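Local coordinates for protein enoyl-CoA hydratase subunit II (Geobacillus kaustophilus, PDB 2EJ5) that probably hydrates the double bond of enoyl-CoA thioesters as a member of the enoyl-CoA hydratase/isomerase family, probably in the breakdown of phenylacetic acid, at residues A[7-12]-A[46-51]. Residues are numbered along the deposited sequence; the frame is centred on the assembly and turned at random.
Sequences YEVKGQ and PNVRCV
The backbones of Gln-12 and Arg-49 meet in the one strong hydrogen bond between the segments. The amide N of Arg-49 donates to Gln-12 O at 2.8 Å, and the bond is almost straight at 171°. The donor sits a little off the carbonyl plane, tilted by 18°. Cys-50 N reaches the same Gln-12 O at 3.4 Å, but this second bond is weak. Thus one carbonyl oxygen takes two successive N-H groups of 46-51. The Gln-12 side chain runs alongside that of Arg-49 and points the same way. Its CG stands anti to the carbonyl carbon (chi1 -57°), and the extended chain carries CD to 3.7 Å from Arg-49 CD. Gln-12 CB also rests 3.2 Å from Asn-47 O. With Gln-12 cut back to an alanine, CB would still face Asn-47 O, but Arg-49 CD would probably lose the chain that lies beside it. On the Val-48 side, CG2 makes an apolar contact with Val-9 CG2 at 3.8 Å. Tyr-7 OH comes within van der Waals range of the same Val-48 CG2, at 3.9 Å. Ala-14 touches all three of these side chains. The Arg-49 guanidinium is positioned from further out: NH2 binds Met-199 O and NE binds Thr-201 OG1. Lys-95 NZ bonds to Val-48 O. Gly-11, at positive phi, forms part of the turn from strand 5-10 to strand 13-18. This turn closes an antiparallel beta hairpin, and strand 50-55 lies parallel to the hairpin's second strand. The contact therefore sits at one end of the mixed beta sheet of a crotonase fold, where the N-terminal hairpin meets the entry to strand 50-55 after helix 29-44.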
loop_
_atom_site.group_PDB
_atom_site.type_symbol
_atom_site.label_atom_id
_atom_site.label_comp_id
_atom_site.label_asym_id
_atom_site.label_seq_id
_atom_site.Cartn_x
_atom_site.Cartn_y
_atom_site.Cartn_z
ATOM N N TYR A 7 2.482 34.553 -1.159
ATOM C CA TYR A 7 1.729 33.950 -2.225
ATOM C C TYR A 7 1.969 34.792 -3.456
ATOM O O TYR A 7 1.654 35.979 -3.469
ATOM C CB TYR A 7 0.239 33.899 -1.872
ATOM C CG TYR A 7 -0.633 33.274 -2.931
ATOM C CD1 TYR A 7 -0.728 31.873 -3.071
ATOM C CD2 TYR A 7 -1.373 34.067 -3.793
ATOM C CE1 TYR A 7 -1.535 31.307 -4.053
ATOM C CE2 TYR A 7 -2.157 33.509 -4.779
ATOM C CZ TYR A 7 -2.249 32.124 -4.901
ATOM O OH TYR A 7 -3.074 31.596 -5.874
ATOM N N GLU A 8 2.553 34.176 -4.478
ATOM C CA GLU A 8 2.938 34.876 -5.693
ATOM C C GLU A 8 2.696 33.939 -6.872
ATOM O O GLU A 8 3.197 32.818 -6.883
ATOM C CB GLU A 8 4.420 35.238 -5.590
ATOM C CG GLU A 8 4.898 36.311 -6.551
ATOM C CD GLU A 8 6.362 36.681 -6.330
ATOM O OE1 GLU A 8 6.866 36.610 -5.168
ATOM O OE2 GLU A 8 7.017 37.047 -7.335
ATOM N N VAL A 9 1.882 34.366 -7.826
ATOM C CA VAL A 9 1.741 33.640 -9.072
ATOM C C VAL A 9 2.842 34.125 -10.052
ATOM O O VAL A 9 2.973 35.329 -10.319
ATOM C CB VAL A 9 0.308 33.771 -9.675
ATOM C CG1 VAL A 9 0.166 33.013 -11.003
ATOM C CG2 VAL A 9 -0.753 33.271 -8.686
ATOM N N LYS A 10 3.667 33.193 -10.524
ATOM C CA LYS A 10 4.683 33.483 -11.531
ATOM C C LYS A 10 4.427 32.565 -12.721
ATOM O O LYS A 10 4.592 31.342 -12.646
ATOM C CB LYS A 10 6.078 33.311 -10.971
ATOM C CG LYS A 10 6.457 34.402 -9.941
ATOM C CD LYS A 10 7.708 34.076 -9.168
ATOM C CE LYS A 10 8.868 33.744 -10.075
ATOM N NZ LYS A 10 9.528 34.942 -10.680
ATOM N N GLY A 11 3.951 33.169 -13.800
ATOM C CA GLY A 11 3.557 32.435 -14.985
ATOM C C GLY A 11 2.205 31.871 -14.642
ATOM O O GLY A 11 1.271 32.624 -14.359
ATOM N N GLN A 12 2.106 30.540 -14.641
ATOM C CA GLN A 12 0.892 29.880 -14.172
ATOM C C GLN A 12 1.130 28.984 -12.960
ATOM O O GLN A 12 0.380 28.037 -12.726
ATOM C CB GLN A 12 0.251 29.129 -15.302
ATOM C CG GLN A 12 -0.045 30.079 -16.460
ATOM C CD GLN A 12 -1.074 29.537 -17.371
ATOM O OE1 GLN A 12 -2.231 29.923 -17.307
ATOM N NE2 GLN A 12 -0.672 28.619 -18.225
ATOM N N PRO A 46 -8.350 30.428 -12.377
ATOM C CA PRO A 46 -8.160 29.765 -13.668
ATOM C C PRO A 46 -6.768 29.971 -14.271
ATOM O O PRO A 46 -6.369 29.238 -15.186
ATOM C CB PRO A 46 -9.205 30.451 -14.560
ATOM C CG PRO A 46 -9.389 31.797 -13.952
ATOM C CD PRO A 46 -9.371 31.494 -12.479
ATOM N N ASN A 47 -6.029 30.940 -13.760
ATOM C CA ASN A 47 -4.697 31.187 -14.275
ATOM C C ASN A 47 -3.652 30.329 -13.558
ATOM O O ASN A 47 -2.541 30.208 -14.042
ATOM C CB ASN A 47 -4.325 32.666 -14.179
ATOM C CG ASN A 47 -2.967 32.979 -14.830
ATOM O OD1 ASN A 47 -2.727 32.682 -16.016
ATOM N ND2 ASN A 47 -2.073 33.547 -14.047
ATOM N N VAL A 48 -4.024 29.747 -12.409
ATOM C CA VAL A 48 -3.115 28.908 -11.623
ATOM C C VAL A 48 -3.276 27.460 -12.087
ATOM O O VAL A 48 -4.388 26.920 -12.083
ATOM C CB VAL A 48 -3.385 29.028 -10.078
ATOM C CG1 VAL A 48 -2.539 27.977 -9.268
ATOM C CG2 VAL A 48 -3.057 30.434 -9.595
ATOM N N ARG A 49 -2.179 26.857 -12.554
ATOM C CA ARG A 49 -2.218 25.470 -13.029
ATOM C C ARG A 49 -1.311 24.539 -12.222
ATOM O O ARG A 49 -1.296 23.350 -12.467
ATOM C CB ARG A 49 -1.915 25.398 -14.535
ATOM C CG ARG A 49 -3.090 25.936 -15.415
ATOM C CD ARG A 49 -2.635 26.201 -16.831
ATOM N NE ARG A 49 -2.547 24.959 -17.594
ATOM C CZ ARG A 49 -2.037 24.877 -18.814
ATOM N NH1 ARG A 49 -1.530 25.986 -19.398
ATOM N NH2 ARG A 49 -1.985 23.698 -19.430
ATOM N N CYS A 50 -0.545 25.087 -11.283
ATOM C CA CYS A 50 0.299 24.303 -10.396
ATOM C C CYS A 50 0.524 25.089 -9.141
ATOM O O CYS A 50 0.524 26.335 -9.161
ATOM C CB CYS A 50 1.668 23.989 -11.033
ATOM S SG CYS A 50 2.716 22.765 -10.117
ATOM N N VAL A 51 0.716 24.393 -8.038
ATOM C CA VAL A 51 1.041 25.075 -6.795
ATOM C C VAL A 51 2.339 24.553 -6.265
ATOM O O VAL A 51 2.585 23.347 -6.281
ATOM C CB VAL A 51 -0.078 24.917 -5.695
ATOM C CG1 VAL A 51 0.336 25.616 -4.391
ATOM C CG2 VAL A 51 -1.385 25.505 -6.193
#